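Local structure of pyruvate carboxylase n-terminal domain (Aquifex aeolicus, 1ULZ) at residues V220-E225 and I322-V327. The protein is a biotin carboxylase of the ATP-grasp family, forming the N-terminal domain, or subunit, of pyruvate carboxylase. The protein carries 1 engineered substitution. Sequence-based numbering, arbitrary orientation.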
loop_
_atom_site.group_PDB
_atom_site.type_symbol
_atom_site.label_atom_id
_atom_site.label_comp_id
_atom_site.label_asym_id
_atom_site.label_seq_id
_atom_site.Cartn_x
_atom_site.Cartn_y
_atom_site.Cartn_z
ATOM N N VAL A 220 22.749 16.193 3.064
ATOM C CA VAL A 220 21.630 16.526 2.196
ATOM C C VAL A 220 21.627 15.543 1.034
ATOM O O VAL A 220 22.621 15.403 0.325
ATOM C CB VAL A 220 21.738 17.970 1.640
ATOM C CG1 VAL A 220 20.539 18.273 0.743
ATOM C CG2 VAL A 220 21.803 18.971 2.782
ATOM N N ILE A 221 20.513 14.846 0.856
ATOM C CA ILE A 221 20.404 13.883 -0.224
ATOM C C ILE A 221 19.188 14.199 -1.087
ATOM O O ILE A 221 18.344 15.007 -0.709
ATOM C CB ILE A 221 20.263 12.452 0.325
ATOM C CG1 ILE A 221 18.944 12.314 1.087
ATOM C CG2 ILE A 221 21.431 12.135 1.261
ATOM C CD1 ILE A 221 18.713 10.929 1.660
ATOM N N HIS A 222 19.111 13.578 -2.258
ATOM C CA HIS A 222 17.963 13.787 -3.125
ATOM C C HIS A 222 17.276 12.428 -3.267
ATOM O O HIS A 222 17.932 11.381 -3.170
ATOM C CB HIS A 222 18.404 14.326 -4.495
ATOM C CG HIS A 222 19.093 13.315 -5.357
ATOM N ND1 HIS A 222 18.405 12.414 -6.143
ATOM C CD2 HIS A 222 20.408 13.045 -5.539
ATOM C CE1 HIS A 222 19.268 11.632 -6.768
ATOM N NE2 HIS A 222 20.490 11.993 -6.419
ATOM N N LEU A 223 15.962 12.435 -3.456
ATOM C CA LEU A 223 15.233 11.185 -3.617
ATOM C C LEU A 223 14.712 11.089 -5.045
ATOM O O LEU A 223 13.543 10.777 -5.278
ATOM C CB LEU A 223 14.066 11.090 -2.625
ATOM C CG LEU A 223 14.370 11.172 -1.120
ATOM C CD1 LEU A 223 13.217 10.539 -0.351
ATOM C CD2 LEU A 223 15.662 10.455 -0.784
ATOM N N GLY A 224 15.586 11.376 -6.002
ATOM C CA GLY A 224 15.194 11.294 -7.396
ATOM C C GLY A 224 14.229 12.372 -7.845
ATOM O O GLY A 224 13.915 13.302 -7.098
ATOM N N GLU A 225 13.742 12.235 -9.072
ATOM C CA GLU A 225 12.829 13.214 -9.643
ATOM C C GLU A 225 11.415 12.690 -9.857
ATOM O O GLU A 225 11.140 11.492 -9.734
ATOM C CB GLU A 225 13.368 13.717 -10.988
ATOM C CG GLU A 225 13.057 12.795 -12.181
ATOM C CD GLU A 225 13.867 11.501 -12.198
ATOM O OE1 GLU A 225 14.560 11.196 -11.204
ATOM O OE2 GLU A 225 13.806 10.777 -13.213
ATOM N N ILE A 322 20.840 8.284 6.033
ATOM C CA ILE A 322 20.784 7.739 4.679
ATOM C C ILE A 322 21.823 8.440 3.812
ATOM O O ILE A 322 21.811 9.663 3.704
ATOM C CB ILE A 322 19.407 7.976 4.021
ATOM C CG1 ILE A 322 18.293 7.361 4.868
ATOM C CG2 ILE A 322 19.399 7.377 2.621
ATOM C CD1 ILE A 322 16.898 7.558 4.270
ATOM N N LYS A 323 22.723 7.674 3.206
ATOM C CA LYS A 323 23.737 8.259 2.331
ATOM C C LYS A 323 23.159 8.252 0.918
ATOM O O LYS A 323 22.307 7.426 0.609
ATOM C CB LYS A 323 25.023 7.424 2.360
ATOM C CG LYS A 323 25.694 7.297 3.724
ATOM C CD LYS A 323 26.960 6.431 3.606
ATOM C CE LYS A 323 27.603 6.151 4.966
ATOM N NZ LYS A 323 26.709 5.349 5.862
ATOM N N GLN A 324 23.622 9.153 0.058
ATOM C CA GLN A 324 23.105 9.223 -1.309
ATOM C C GLN A 324 23.204 7.890 -2.047
ATOM O O GLN A 324 22.327 7.537 -2.842
ATOM C CB GLN A 324 23.851 10.290 -2.109
ATOM C CG GLN A 324 23.232 10.564 -3.466
ATOM C CD GLN A 324 21.800 11.059 -3.353
ATOM O OE1 GLN A 324 21.548 12.144 -2.832
ATOM N NE2 GLN A 324 20.859 10.262 -3.832
ATOM N N GLU A 325 24.276 7.149 -1.778
ATOM C CA GLU A 325 24.484 5.864 -2.427
ATOM C C GLU A 325 23.444 4.838 -2.001
ATOM O O GLU A 325 23.233 3.851 -2.701
ATOM C CB GLU A 325 25.880 5.339 -2.111
ATOM C CG GLU A 325 26.084 5.049 -0.638
ATOM C CD GLU A 325 27.540 4.871 -0.282
ATOM O OE1 GLU A 325 28.147 3.872 -0.729
ATOM O OE2 GLU A 325 28.081 5.739 0.439
ATOM N N ASP A 326 22.799 5.059 -0.858
ATOM C CA ASP A 326 21.777 4.122 -0.381
ATOM C C ASP A 326 20.423 4.364 -1.062
ATOM O O ASP A 326 19.514 3.540 -0.951
ATOM C CB ASP A 326 21.565 4.239 1.140
ATOM C CG ASP A 326 22.849 4.058 1.945
ATOM O OD1 ASP A 326 23.695 3.211 1.574
ATOM O OD2 ASP A 326 22.999 4.762 2.971
ATOM N N VAL A 327 20.286 5.493 -1.750
ATOM C CA VAL A 327 19.028 5.830 -2.416
ATOM C C VAL A 327 18.849 5.058 -3.715
ATOM O O VAL A 327 19.504 5.353 -4.711
ATOM C CB VAL A 327 18.938 7.351 -2.732
ATOM C CG1 VAL A 327 17.554 7.688 -3.273
ATOM C CG2 VAL A 327 19.232 8.172 -1.477
#
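Q324 starts with CG anti to its own N (chi1 -171°) and then bends at chi2 (60°), which brings its terminal amide against H222, whose CG stands between its backbone N and carbonyl carbon. Two hydrogen bonds then clasp the main chain of that one histidine. OE1 of Q324 takes the N-H of H222 N at 2.9 Å, in the carbonyl plane and on a lone pair; NE2 of Q324 donates an N-H to H222 O at 3.2 Å, nearly straight. With both ends of the amide engaged, its rotation is fixed. The same amide lies over one face of the imidazole, the two planes only 14° apart, and NE2 of Q324 sits above the ring near its rim, 3.1 Å from H222 NE2, without a bond between those nitrogens. Both ring nitrogens have partners of their own: H222 ND1 accepts the N-H of G224 N at 3.0 Å, and H222 NE2 is hydrogen-bonded to E252 of helix 248-264. Strand 220-232 lies inside the large antiparallel sheet of this ATP-grasp protein, between 206-214 and 235-241, and segment 322-327 belongs to the connection from helix 307-315 to strand 332-339 of the same sheet. Here that connection makes a short 3-10 turn, steadied by D326 OD2, which accepts the N-H of K323 from above the carboxylate plane. Apolar groups flank the polar clasp. I221 CD1 meets CG2 of I322 at 3.7 Å, the two side chains crossing at about a right angle, while I221 CG2 rests on I322 O at 3.5 Å. V327 CG1 packs on H222 O and, more loosely, on L223 CD2 at 4.2 Å; I305 and I307 also touch the L223 side chain.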